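Local coordinates for uncharacterized protein orp (Desulfovibrio gigas, PDB 2WFB), which probably carries a mixed molybdenum-copper sulphide cluster and may take part in metal-cluster biosynthesis, at residues 73-78 with 94-99; 8-13 with 28-33; 24-29 with 53-58. All blocks are in the same frame, centred on the assembly; numbering follows the deposited sequence.

Interaction 1 of 3, residues 73-78 with 94-99; sequences TGYVGP and DLEGLT. With PO4 (phosphate ion), chain B.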
ATOM      1  N   THR A  73      -4.492  -1.420   1.599  1.00 14.11           N
ATOM      2  CA  THR A  73      -5.261  -0.603   0.657  1.00 14.81           C
ATOM      3  C   THR A  73      -6.759  -0.960   0.661  1.00 15.11           C
ATOM      4  O   THR A  73      -7.222  -1.755   1.498  1.00 13.24           O
ATOM      5  CB  THR A  73      -4.660  -0.675  -0.823  1.00 16.01           C
ATOM      6  OG1 THR A  73      -5.304   0.322  -1.648  1.00 18.30           O
ATOM      7  CG2 THR A  73      -4.817  -2.079  -1.487  1.00 15.06           C
ATOM      8  N   GLY A  74      -7.509  -0.338  -0.260  1.00 15.35           N
ATOM      9  CA  GLY A  74      -8.891  -0.710  -0.502  1.00 15.37           C
ATOM     10  C   GLY A  74      -8.980  -1.746  -1.609  1.00 15.88           C
ATOM     11  O   GLY A  74      -9.208  -2.926  -1.341  1.00 15.86           O
ATOM     12  N   TYR A  75      -8.779  -1.296  -2.848  1.00 15.55           N
ATOM     13  CA  TYR A  75      -8.966  -2.118  -4.049  1.00 16.42           C
ATOM     14  C   TYR A  75      -7.684  -2.170  -4.868  1.00 16.27           C
ATOM     15  O   TYR A  75      -6.962  -1.164  -4.979  1.00 16.40           O
ATOM     16  CB  TYR A  75     -10.096  -1.524  -4.935  1.00 16.28           C
ATOM     17  CG  TYR A  75     -11.417  -1.443  -4.221  1.00 18.38           C
ATOM     18  CD1 TYR A  75     -12.271  -2.545  -4.194  1.00 21.82           C
ATOM     19  CD2 TYR A  75     -11.791  -0.300  -3.534  1.00 21.08           C
ATOM     20  CE1 TYR A  75     -13.474  -2.507  -3.527  1.00 23.88           C
ATOM     21  CE2 TYR A  75     -13.010  -0.241  -2.847  1.00 23.85           C
ATOM     22  CZ  TYR A  75     -13.844  -1.357  -2.860  1.00 26.41           C
ATOM     23  OH  TYR A  75     -15.057  -1.350  -2.198  1.00 29.38           O
ATOM     24  N   VAL A  76      -7.440  -3.324  -5.473  1.00 16.41           N
ATOM     25  CA  VAL A  76      -6.318  -3.525  -6.389  1.00 17.29           C
ATOM     26  C   VAL A  76      -6.747  -4.468  -7.521  1.00 17.68           C
ATOM     27  O   VAL A  76      -7.354  -5.510  -7.271  1.00 18.93           O
ATOM     28  CB  VAL A  76      -5.004  -4.002  -5.627  1.00 17.46           C
ATOM     29  CG1 VAL A  76      -5.285  -5.046  -4.636  1.00 17.32           C
ATOM     30  CG2 VAL A  76      -3.887  -4.475  -6.584  1.00 18.09           C
ATOM     31  N   GLY A  77      -6.438  -4.081  -8.754  1.00 17.55           N
ATOM     32  CA  GLY A  77      -6.822  -4.831  -9.952  1.00 18.12           C
ATOM     33  C   GLY A  77      -5.821  -5.940 -10.262  1.00 18.67           C
ATOM     34  O   GLY A  77      -4.825  -6.086  -9.546  1.00 17.95           O
ATOM     35  N   PRO A  78      -6.085  -6.735 -11.319  1.00 19.33           N
ATOM     36  CA  PRO A  78      -5.299  -7.958 -11.604  1.00 19.65           C
ATOM     37  C   PRO A  78      -3.811  -7.749 -11.899  1.00 19.16           C
ATOM     38  O   PRO A  78      -2.971  -8.472 -11.375  1.00 19.24           O
ATOM     39  CB  PRO A  78      -5.996  -8.544 -12.831  1.00 19.63           C
ATOM     40  CG  PRO A  78      -7.402  -8.019 -12.734  1.00 21.92           C
ATOM     41  CD  PRO A  78      -7.222  -6.602 -12.251  1.00 20.23           C
ATOM     42  N   ASP A  94      -9.559  -3.990   1.485  1.00 17.34           N
ATOM     43  CA  ASP A  94     -10.839  -3.606   2.129  1.00 17.99           C
ATOM     44  C   ASP A  94     -10.647  -2.738   3.356  1.00 17.72           C
ATOM     45  O   ASP A  94     -11.441  -2.807   4.305  1.00 18.12           O
ATOM     46  CB  ASP A  94     -11.694  -4.842   2.486  1.00 19.14           C
ATOM     47  CG  ASP A  94     -11.932  -5.779   1.286  1.00 22.81           C
ATOM     48  OD1 ASP A  94     -12.392  -5.308   0.218  1.00 26.64           O
ATOM     49  OD2 ASP A  94     -11.654  -7.003   1.416  1.00 25.82           O
ATOM     50  N   LEU A  95      -9.585  -1.928   3.348  1.00 16.93           N
ATOM     51  CA  LEU A  95      -9.253  -1.083   4.496  1.00 17.29           C
ATOM     52  C   LEU A  95      -9.715   0.384   4.394  1.00 17.42           C
ATOM     53  O   LEU A  95      -9.345   1.215   5.226  1.00 16.89           O
ATOM     54  CB  LEU A  95      -7.757  -1.177   4.827  1.00 16.78           C
ATOM     55  CG  LEU A  95      -7.357  -2.592   5.255  1.00 18.68           C
ATOM     56  CD1 LEU A  95      -5.889  -2.836   5.046  1.00 17.45           C
ATOM     57  CD2 LEU A  95      -7.751  -2.881   6.702  1.00 18.27           C
ATOM     58  N   GLU A  96     -10.536   0.693   3.390  1.00 17.62           N
ATOM     59  CA  GLU A  96     -11.074   2.039   3.246  1.00 17.70           C
ATOM     60  C   GLU A  96     -11.988   2.362   4.434  1.00 17.28           C
ATOM     61  O   GLU A  96     -12.666   1.479   4.995  1.00 16.26           O
ATOM     62  CB  GLU A  96     -11.763   2.223   1.883  1.00 17.71           C
ATOM     63  CG  GLU A  96     -13.062   1.427   1.680  1.00 22.22           C
ATOM     64  CD  GLU A  96     -12.897  -0.027   1.179  1.00 27.58           C
ATOM     65  OE1 GLU A  96     -11.782  -0.580   1.069  1.00 27.77           O
ATOM     66  OE2 GLU A  96     -13.932  -0.637   0.864  1.00 32.17           O
ATOM     67  N   GLY A  97     -11.931   3.625   4.858  1.00 16.61           N
ATOM     68  CA  GLY A  97     -12.732   4.105   5.973  1.00 16.28           C
ATOM     69  C   GLY A  97     -11.914   4.168   7.248  1.00 16.62           C
ATOM     70  O   GLY A  97     -12.358   4.753   8.246  1.00 17.16           O
ATOM     71  N   LEU A  98     -10.728   3.549   7.223  1.00 15.97           N
ATOM     72  CA  LEU A  98      -9.781   3.574   8.358  1.00 14.91           C
ATOM     73  C   LEU A  98      -8.754   4.664   8.137  1.00 15.18           C
ATOM     74  O   LEU A  98      -8.473   5.034   6.971  1.00 14.71           O
ATOM     75  CB  LEU A  98      -9.077   2.217   8.487  1.00 14.96           C
ATOM     76  CG  LEU A  98      -9.894   0.998   8.894  1.00 15.71           C
ATOM     77  CD1 LEU A  98      -9.012  -0.257   8.976  1.00 17.14           C
ATOM     78  CD2 LEU A  98     -10.555   1.233  10.247  1.00 14.96           C
ATOM     79  N   THR A  99      -8.220   5.217   9.229  1.00 14.72           N
ATOM     80  CA  THR A  99      -7.038   6.047   9.123  1.00 14.06           C
ATOM     81  C   THR A  99      -5.817   5.164   8.897  1.00 13.66           C
ATOM     82  O   THR A  99      -5.865   3.942   9.085  1.00 13.47           O
ATOM     83  CB  THR A  99      -6.786   6.961  10.343  1.00 14.29           C
ATOM     84  OG1 THR A  99      -6.453   6.165  11.468  1.00 14.01           O
ATOM     85  CG2 THR A  99      -7.992   7.785  10.687  1.00 15.12           C
TER
HETATM   86  P   PO4 B1121      -5.158  -0.470  -9.978  1.00 20.16           P
HETATM   87  O1  PO4 B1121      -5.347   0.141  -8.652  1.00 20.13           O
HETATM   88  O2  PO4 B1121      -5.228  -1.951  -9.815  1.00 22.11           O
HETATM   89  O3  PO4 B1121      -6.214   0.006 -10.911  1.00 20.78           O
HETATM   90  O4  PO4 B1121      -3.801  -0.079 -10.511  1.00 21.45           O
HETATM   91  O   HOH W   1     -16.024   0.992  -0.627  1.00 35.51           O

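Interaction 2 of 3, residues 8-13 with 28-33; sequences AVTAEG and AGFVVV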
ATOM      1  N   ALA A   8       3.544  -0.462   3.718  1.00 14.50           N
ATOM      2  CA  ALA A   8       3.052   0.635   2.903  1.00 14.74           C
ATOM      3  C   ALA A   8       1.523   0.692   2.981  1.00 14.04           C
ATOM      4  O   ALA A   8       0.850  -0.318   2.926  1.00 15.00           O
ATOM      5  CB  ALA A   8       3.494   0.481   1.464  1.00 13.44           C
ATOM      6  N   VAL A   9       0.987   1.889   3.127  1.00 13.69           N
ATOM      7  CA  VAL A   9      -0.451   2.051   3.186  1.00 12.99           C
ATOM      8  C   VAL A   9      -0.807   3.126   2.167  1.00 13.36           C
ATOM      9  O   VAL A   9      -0.238   4.209   2.218  1.00 12.76           O
ATOM     10  CB  VAL A   9      -0.931   2.483   4.588  1.00 13.25           C
ATOM     11  CG1 VAL A   9      -2.472   2.544   4.639  1.00 13.80           C
ATOM     12  CG2 VAL A   9      -0.424   1.540   5.681  1.00  9.62           C
ATOM     13  N   THR A  10      -1.739   2.824   1.251  1.00 12.76           N
ATOM     14  CA  THR A  10      -2.230   3.828   0.292  1.00 13.60           C
ATOM     15  C   THR A  10      -2.859   5.012   1.016  1.00 14.39           C
ATOM     16  O   THR A  10      -3.621   4.841   1.962  1.00 13.95           O
ATOM     17  CB  THR A  10      -3.210   3.248  -0.729  1.00 13.44           C
ATOM     18  OG1 THR A  10      -4.300   2.615  -0.040  1.00 13.88           O
ATOM     19  CG2 THR A  10      -2.510   2.215  -1.602  1.00 15.48           C
ATOM     20  N   ALA A  11      -2.508   6.223   0.581  1.00 15.09           N
ATOM     21  CA  ALA A  11      -2.819   7.408   1.351  1.00 15.72           C
ATOM     22  C   ALA A  11      -3.243   8.555   0.443  1.00 17.11           C
ATOM     23  O   ALA A  11      -2.830   8.637  -0.714  1.00 16.84           O
ATOM     24  CB  ALA A  11      -1.634   7.807   2.197  1.00 14.26           C
ATOM     25  N   GLU A  12      -4.065   9.440   0.986  1.00 18.52           N
ATOM     26  CA  GLU A  12      -4.613  10.549   0.235  1.00 20.75           C
ATOM     27  C   GLU A  12      -3.686  11.765   0.333  1.00 22.42           C
ATOM     28  O   GLU A  12      -3.898  12.779  -0.336  1.00 23.73           O
ATOM     29  CB  GLU A  12      -6.071  10.815   0.711  1.00 21.19           C
ATOM     30  CG  GLU A  12      -7.079   9.821   0.061  1.00 23.03           C
ATOM     31  CD  GLU A  12      -8.287   9.449   0.912  1.00 26.38           C
ATOM     32  OE1 GLU A  12      -8.509  10.046   1.980  1.00 26.69           O
ATOM     33  OE2 GLU A  12      -9.042   8.549   0.492  1.00 26.18           O
ATOM     34  N   GLY A  13      -2.619  11.615   1.116  1.00 22.99           N
ATOM     35  CA  GLY A  13      -1.650  12.659   1.433  1.00 23.23           C
ATOM     36  C   GLY A  13      -0.861  12.249   2.687  1.00 24.07           C
ATOM     37  O   GLY A  13      -1.061  11.153   3.229  1.00 23.04           O
ATOM     38  N   ALA A  28      -2.856   8.944  -4.116  1.00 13.14           N
ATOM     39  CA  ALA A  28      -1.982  10.148  -4.045  1.00 13.78           C
ATOM     40  C   ALA A  28      -0.529   9.761  -3.659  1.00 13.80           C
ATOM     41  O   ALA A  28       0.447  10.344  -4.147  1.00 13.06           O
ATOM     42  CB  ALA A  28      -2.564  11.214  -3.054  1.00 13.24           C
ATOM     43  N   GLY A  29      -0.406   8.763  -2.788  1.00 13.19           N
ATOM     44  CA  GLY A  29       0.882   8.334  -2.293  1.00 12.87           C
ATOM     45  C   GLY A  29       0.709   7.207  -1.295  1.00 13.14           C
ATOM     46  O   GLY A  29      -0.382   6.641  -1.163  1.00 12.60           O
ATOM     47  N   PHE A  30       1.797   6.901  -0.589  1.00 13.16           N
ATOM     48  CA  PHE A  30       1.871   5.793   0.362  1.00 13.42           C
ATOM     49  C   PHE A  30       2.569   6.294   1.587  1.00 13.87           C
ATOM     50  O   PHE A  30       3.637   6.897   1.489  1.00 14.11           O
ATOM     51  CB  PHE A  30       2.693   4.615  -0.186  1.00 13.19           C
ATOM     52  CG  PHE A  30       2.323   4.220  -1.583  1.00 14.00           C
ATOM     53  CD1 PHE A  30       1.188   3.476  -1.827  1.00 15.92           C
ATOM     54  CD2 PHE A  30       3.109   4.614  -2.657  1.00 15.83           C
ATOM     55  CE1 PHE A  30       0.819   3.130  -3.132  1.00 17.98           C
ATOM     56  CE2 PHE A  30       2.744   4.264  -3.960  1.00 19.75           C
ATOM     57  CZ  PHE A  30       1.606   3.515  -4.187  1.00 19.33           C
ATOM     58  N   VAL A  31       1.964   6.063   2.739  1.00 14.16           N
ATOM     59  CA  VAL A  31       2.657   6.246   3.994  1.00 15.38           C
ATOM     60  C   VAL A  31       3.320   4.903   4.290  1.00 16.40           C
ATOM     61  O   VAL A  31       2.644   3.880   4.410  1.00 16.98           O
ATOM     62  CB  VAL A  31       1.700   6.649   5.132  1.00 15.55           C
ATOM     63  CG1 VAL A  31       2.437   6.648   6.498  1.00 16.46           C
ATOM     64  CG2 VAL A  31       1.124   8.005   4.876  1.00 14.98           C
ATOM     65  N   VAL A  32       4.648   4.909   4.362  1.00 17.33           N
ATOM     66  CA  VAL A  32       5.429   3.706   4.605  1.00 18.56           C
ATOM     67  C   VAL A  32       5.921   3.723   6.056  1.00 19.95           C
ATOM     68  O   VAL A  32       6.596   4.666   6.452  1.00 19.70           O
ATOM     69  CB  VAL A  32       6.651   3.635   3.677  1.00 18.06           C
ATOM     70  CG1 VAL A  32       7.418   2.315   3.925  1.00 18.01           C
ATOM     71  CG2 VAL A  32       6.223   3.753   2.224  1.00 19.02           C
ATOM     72  N   VAL A  33       5.582   2.699   6.832  1.00 22.04           N
ATOM     73  CA  VAL A  33       5.904   2.692   8.275  1.00 25.45           C
ATOM     74  C   VAL A  33       6.716   1.464   8.658  1.00 27.65           C
ATOM     75  O   VAL A  33       6.475   0.362   8.157  1.00 27.67           O
ATOM     76  CB  VAL A  33       4.636   2.746   9.196  1.00 25.52           C
ATOM     77  CG1 VAL A  33       3.936   4.067   9.084  1.00 26.95           C
ATOM     78  CG2 VAL A  33       3.673   1.677   8.829  1.00 26.66           C
TER

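Interaction 3 of 3, residues 24-29 with 53-58; sequences FGRAAG and HGAGIN. With PO4 (phosphate ion), chain C; PO4 (phosphate ion), chain B; ACT (acetate ion), chain E.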
ATOM      1  N   PHE A  24      -5.330   1.977  -5.344  1.00 14.40           N
ATOM      2  CA  PHE A  24      -3.924   1.611  -5.275  1.00 13.78           C
ATOM      3  C   PHE A  24      -3.050   2.313  -6.320  1.00 14.09           C
ATOM      4  O   PHE A  24      -2.242   3.164  -5.971  1.00 14.70           O
ATOM      5  CB  PHE A  24      -3.707   0.099  -5.323  1.00 12.34           C
ATOM      6  CG  PHE A  24      -2.259  -0.267  -5.503  1.00 13.70           C
ATOM      7  CD1 PHE A  24      -1.322   0.043  -4.504  1.00 11.30           C
ATOM      8  CD2 PHE A  24      -1.812  -0.838  -6.688  1.00 12.81           C
ATOM      9  CE1 PHE A  24       0.019  -0.259  -4.680  1.00 13.09           C
ATOM     10  CE2 PHE A  24      -0.469  -1.129  -6.861  1.00 14.54           C
ATOM     11  CZ  PHE A  24       0.449  -0.836  -5.826  1.00 13.83           C
ATOM     12  N   GLY A  25      -3.205   1.958  -7.596  1.00 14.46           N
ATOM     13  CA  GLY A  25      -2.337   2.492  -8.650  1.00 14.00           C
ATOM     14  C   GLY A  25      -2.374   4.000  -8.766  1.00 14.68           C
ATOM     15  O   GLY A  25      -1.354   4.631  -9.081  1.00 14.33           O
ATOM     16  N   ARG A  26      -3.541   4.568  -8.471  1.00 14.86           N
ATOM     17  CA  ARG A  26      -3.786   5.996  -8.588  1.00 14.91           C
ATOM     18  C   ARG A  26      -3.993   6.672  -7.222  1.00 14.83           C
ATOM     19  O   ARG A  26      -4.565   7.778  -7.146  1.00 15.45           O
ATOM     20  CB  ARG A  26      -4.955   6.259  -9.571  1.00 15.42           C
ATOM     21  CG  ARG A  26      -4.609   5.725 -10.991  1.00 17.06           C
ATOM     22  CD  ARG A  26      -5.718   5.808 -12.039  1.00 19.15           C
ATOM     23  NE  ARG A  26      -5.217   5.171 -13.255  1.00 20.15           N
ATOM     24  CZ  ARG A  26      -4.496   5.776 -14.202  1.00 23.23           C
ATOM     25  NH1 ARG A  26      -4.193   7.061 -14.119  1.00 23.16           N
ATOM     26  NH2 ARG A  26      -4.072   5.080 -15.252  1.00 24.87           N
ATOM     27  N   ALA A  27      -3.517   6.029  -6.151  1.00 13.16           N
ATOM     28  CA  ALA A  27      -3.419   6.691  -4.846  1.00 12.66           C
ATOM     29  C   ALA A  27      -2.568   7.946  -4.943  1.00 12.40           C
ATOM     30  O   ALA A  27      -1.632   8.018  -5.745  1.00 12.46           O
ATOM     31  CB  ALA A  27      -2.812   5.734  -3.806  1.00 13.17           C
ATOM     32  N   ALA A  28      -2.856   8.944  -4.116  1.00 13.14           N
ATOM     33  CA  ALA A  28      -1.982  10.148  -4.045  1.00 13.78           C
ATOM     34  C   ALA A  28      -0.529   9.761  -3.659  1.00 13.80           C
ATOM     35  O   ALA A  28       0.447  10.344  -4.147  1.00 13.06           O
ATOM     36  CB  ALA A  28      -2.564  11.214  -3.054  1.00 13.24           C
ATOM     37  N   GLY A  29      -0.406   8.763  -2.788  1.00 13.19           N
ATOM     38  CA  GLY A  29       0.882   8.334  -2.293  1.00 12.87           C
ATOM     39  C   GLY A  29       0.709   7.207  -1.295  1.00 13.14           C
ATOM     40  O   GLY A  29      -0.382   6.641  -1.163  1.00 12.60           O
ATOM     41  N   HIS A  53      -2.462   4.190 -18.597  1.00 22.40           N
ATOM     42  CA  HIS A  53      -2.625   2.809 -18.178  1.00 22.54           C
ATOM     43  C   HIS A  53      -1.361   2.390 -17.425  1.00 21.63           C
ATOM     44  O   HIS A  53      -0.370   3.099 -17.434  1.00 21.29           O
ATOM     45  CB  HIS A  53      -2.799   1.928 -19.412  1.00 23.38           C
ATOM     46  CG  HIS A  53      -1.622   1.980 -20.337  1.00 27.07           C
ATOM     47  ND1 HIS A  53      -0.822   0.882 -20.587  1.00 31.63           N
ATOM     48  CD2 HIS A  53      -1.079   3.009 -21.032  1.00 28.39           C
ATOM     49  CE1 HIS A  53       0.147   1.230 -21.415  1.00 30.88           C
ATOM     50  NE2 HIS A  53       0.021   2.517 -21.689  1.00 30.22           N
ATOM     51  N   GLY A  54      -1.381   1.226 -16.794  1.00 20.92           N
ATOM     52  CA  GLY A  54      -0.194   0.744 -16.100  1.00 20.18           C
ATOM     53  C   GLY A  54       0.185   1.544 -14.857  1.00 18.79           C
ATOM     54  O   GLY A  54       1.331   1.513 -14.423  1.00 18.63           O
ATOM     55  N   ALA A  55      -0.777   2.241 -14.271  1.00 18.31           N
ATOM     56  CA  ALA A  55      -0.549   2.948 -13.015  1.00 17.27           C
ATOM     57  C   ALA A  55      -0.222   1.990 -11.852  1.00 17.36           C
ATOM     58  O   ALA A  55       0.651   2.272 -11.054  1.00 17.68           O
ATOM     59  CB  ALA A  55      -1.720   3.831 -12.679  1.00 17.38           C
ATOM     60  N   GLY A  56      -0.867   0.830 -11.796  1.00 17.39           N
ATOM     61  CA  GLY A  56      -0.631  -0.102 -10.700  1.00 17.17           C
ATOM     62  C   GLY A  56       0.680  -0.826 -10.833  1.00 17.46           C
ATOM     63  O   GLY A  56       1.303  -1.166  -9.840  1.00 17.50           O
ATOM     64  N   ILE A  57       1.095  -1.087 -12.070  1.00 17.44           N
ATOM     65  CA  ILE A  57       2.451  -1.555 -12.346  1.00 17.33           C
ATOM     66  C   ILE A  57       3.498  -0.515 -11.912  1.00 17.36           C
ATOM     67  O   ILE A  57       4.462  -0.852 -11.228  1.00 17.42           O
ATOM     68  CB  ILE A  57       2.592  -2.013 -13.822  1.00 17.10           C
ATOM     69  CG1 ILE A  57       1.808  -3.318 -14.003  1.00 17.82           C
ATOM     70  CG2 ILE A  57       4.037  -2.221 -14.179  1.00 17.63           C
ATOM     71  CD1 ILE A  57       1.380  -3.643 -15.407  1.00 24.95           C
ATOM     72  N   ASN A  58       3.281   0.751 -12.242  1.00 17.41           N
ATOM     73  CA  ASN A  58       4.215   1.783 -11.798  1.00 17.87           C
ATOM     74  C   ASN A  58       4.261   1.936 -10.285  1.00 17.51           C
ATOM     75  O   ASN A  58       5.317   2.151  -9.713  1.00 16.95           O
ATOM     76  CB  ASN A  58       3.871   3.131 -12.419  1.00 18.05           C
ATOM     77  CG  ASN A  58       4.982   4.155 -12.243  1.00 19.82           C
ATOM     78  OD1 ASN A  58       4.866   5.113 -11.452  1.00 20.65           O
ATOM     79  ND2 ASN A  58       6.069   3.956 -12.974  1.00 18.91           N
TER
HETATM   80  P   PO4 C1122      -4.363   1.156 -14.028  1.00 28.81           P
HETATM   81  O1  PO4 C1122      -3.347   0.321 -13.289  1.00 30.18           O
HETATM   82  O2  PO4 C1122      -5.168   0.222 -14.883  1.00 30.70           O
HETATM   83  O3  PO4 C1122      -5.196   1.936 -13.022  1.00 31.76           O
HETATM   84  O4  PO4 C1122      -3.680   2.178 -14.892  1.00 29.50           O
HETATM   85  P   PO4 B1121      -5.158  -0.470  -9.978  1.00 20.16           P
HETATM   86  O1  PO4 B1121      -5.347   0.141  -8.652  1.00 20.13           O
HETATM   87  O2  PO4 B1121      -5.228  -1.951  -9.815  1.00 22.11           O
HETATM   88  O3  PO4 B1121      -6.214   0.006 -10.911  1.00 20.78           O
HETATM   89  O4  PO4 B1121      -3.801  -0.079 -10.511  1.00 21.45           O
HETATM   90  C   ACT E1124      -5.918   9.428 -11.508  1.00 26.28           C
HETATM   91  O   ACT E1124      -4.967   9.379 -12.294  1.00 27.01           O
HETATM   92  OXT ACT E1124      -5.943  10.226 -10.537  1.00 27.02           O
HETATM   93  CH3 ACT E1124      -6.983   8.465 -11.738  1.00 26.02           C

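Interaction 1 of 3, residues 73-78 with 94-99
Thr73 and Gly74 offer their carbonyls to Asp94 and Leu95, and this pair of backbone hydrogen bonds holds the two loops together. Asp94 N gives to Gly74 O at 3.0 Å, nearly straight at 172°, in the carbonyl plane and on a lone pair. Leu95 N gives to Thr73 O, also at 3.0 Å, but from a position tilted out of that carbonyl's plane. The Leu95 side chain stays beside the same oxygen, with CB 3.4 Å from Thr73 O. Glu96 folds back over the junction: its CG lies between the backbone N and the carbonyl carbon (chi1 68°), and a bend at chi2 brings the carboxylate round until OE1 is 3.3 Å from Gly74 CA. The other oxygen approaches the Tyr75 ring obliquely, ring and carboxylate planes 31° apart. A water in the plane of that ring joins the two groups, donating to Glu96 OE2 at 3.0 Å and hydrogen-bonding Tyr75 OH at 3.0 Å. Further out, Asn119 near the C-terminus gives ND2 to Gly74 O and takes Val76 N, while Thr73 OG1 pairs with Thr10 OG1. At the other end Gly77, the N-cap residue of helix 78-86, gives its N to O2 of a phosphate at 2.7 Å. The loops follow the neighbouring parallel strands 68-72 and 90-92, so main-chain bonding continues past their C-terminal ends. Gly74 O takes two donors, Asp94 N and Asn119 ND2, the loops are joined by backbone bonds at Thr73 and Gly74, and the helix-end N-H at Gly77 is well suited to an anion.

Interaction 2 of 3, residues 8-13 with 28-33
Thr10 lays its methyl against the edge of the Phe30 ring, near the ring plane, with CG2 3.8 Å from Phe30 CE1; the two side chains meet at a slant. They belong to a non-hydrogen-bonded antiparallel pair. A chi1 of 56° tucks OG1 of Thr10 in over its own backbone, where it bonds Asp21 O, and points CG2 at the aromatic edge. Val9 O also lies at this ring edge. It accepts Val31 N at 2.9 Å in its carbonyl plane, and a CA-H...O contact from Phe30 CA at 3.2 Å. On the same face of the sheet, Ala8 CB meets Val32 CG2 more loosely, at 4.3 Å. The opposite face carries Val9, Ala11 and Val31: Ala11 CB touches Val31 CG2 at 3.9 Å, and Val9 and Val31 both pack on Val100 of helix 100-108. Hydrogen-bonded pairs Val9-Val31 and Ala11-Gly29 lock the register, the shortest bond running from Ala11 N to Gly29 O at 2.8 Å. Past the last pair the chains remain in touch, for Ala28 CB rests 3.4 Å from Glu12 O. The strand directions differ by 146°, a twisted antiparallel pair. Ala8 and Thr10 are bonded on their other side to strand 68-72, and Val32 packs on Val43 of strand 40-44. The pair is thus one of the two antiparallel junctions, strand 29-34 being antiparallel to both its neighbours, in a mixed sheet of strand order 3-2-1-4-5, as in the ribonuclease H-like fold.

Interaction 3 of 3, residues 24-29 with 53-58
Arg26 and the N-H groups of Ala55 and Gly56 meet through a phosphate ion rather than by bonding one another. Arg26 NE gives to its O3 at 3.2 Å and Arg26 NH2 to its O4 at 3.0 Å. From the start of helix 55-66, Ala55 N reaches the same O4 at 3.0 Å, and Gly56 N reaches O1 at 2.9 Å. An anion held between a guanidinium and the first N-H groups of a helix would probably be stabilised by the charge and the helix dipole together. The arginine chain is extended from CG to NE, which lays the guanidinium beside the helix start; one of its faces lies on Ala55 CB, 3.5 Å from the plane and toward the rim. NE and NH2 on the phosphate, NH2 on Leu51 O and NH1 on an acetate ion together hold the rotation of the group.

A second phosphate sits beside the first. Gly25 N donates to its O1 at 3.0 Å, almost straight at 170°. Here the two backbones come very close, Gly25 CA 3.7 Å from Gly56 CA, and the lack of side chains on both glycines leaves room for the ion. Phe24, with CG anti to its N (chi1 170°), directs its ring past this point, CE2 lying obliquely 3.5 Å from Gly56 O. Both phosphates probably come from the crystallisation liquor, but the pocket is consistent with a site for an anionic cluster.

Asn45, just after strand 40-44, holds the 24-27 type I turn by its ND2 bonds to Gly25 O and Ala27 O. At the head of the turn, the Phe24 ring packs on Ala59 and Leu63 of helix 55-66, Ala80 and Leu84 of helix 78-86, and Thr10 of strand 6-11.

Phe24 ties the three contacts together. Its CE1 lies 3.8 Å from Phe30 CE1 of interaction 2, and its CB 3.5 Å from Tyr75 O of interaction 1. Interactions 2 and 3 share Ala28 and Gly29, where the loop 24-28 runs into the strand, and Thr10 OG1 is 3.0 Å from Thr73 OG1, probably hydrogen-bonded, joining interaction 2 to interaction 1. Interactions 1 and 3 hold one phosphate between them, bound by Gly77 N and Gly25 N, with Lys120 NZ as a further donor. The phosphorus atoms of this ion and the one on Arg26 are 4.4 Å apart, which suggests one continuous anion pocket between the loops and the start of helix 55-66, perhaps where the cluster sits.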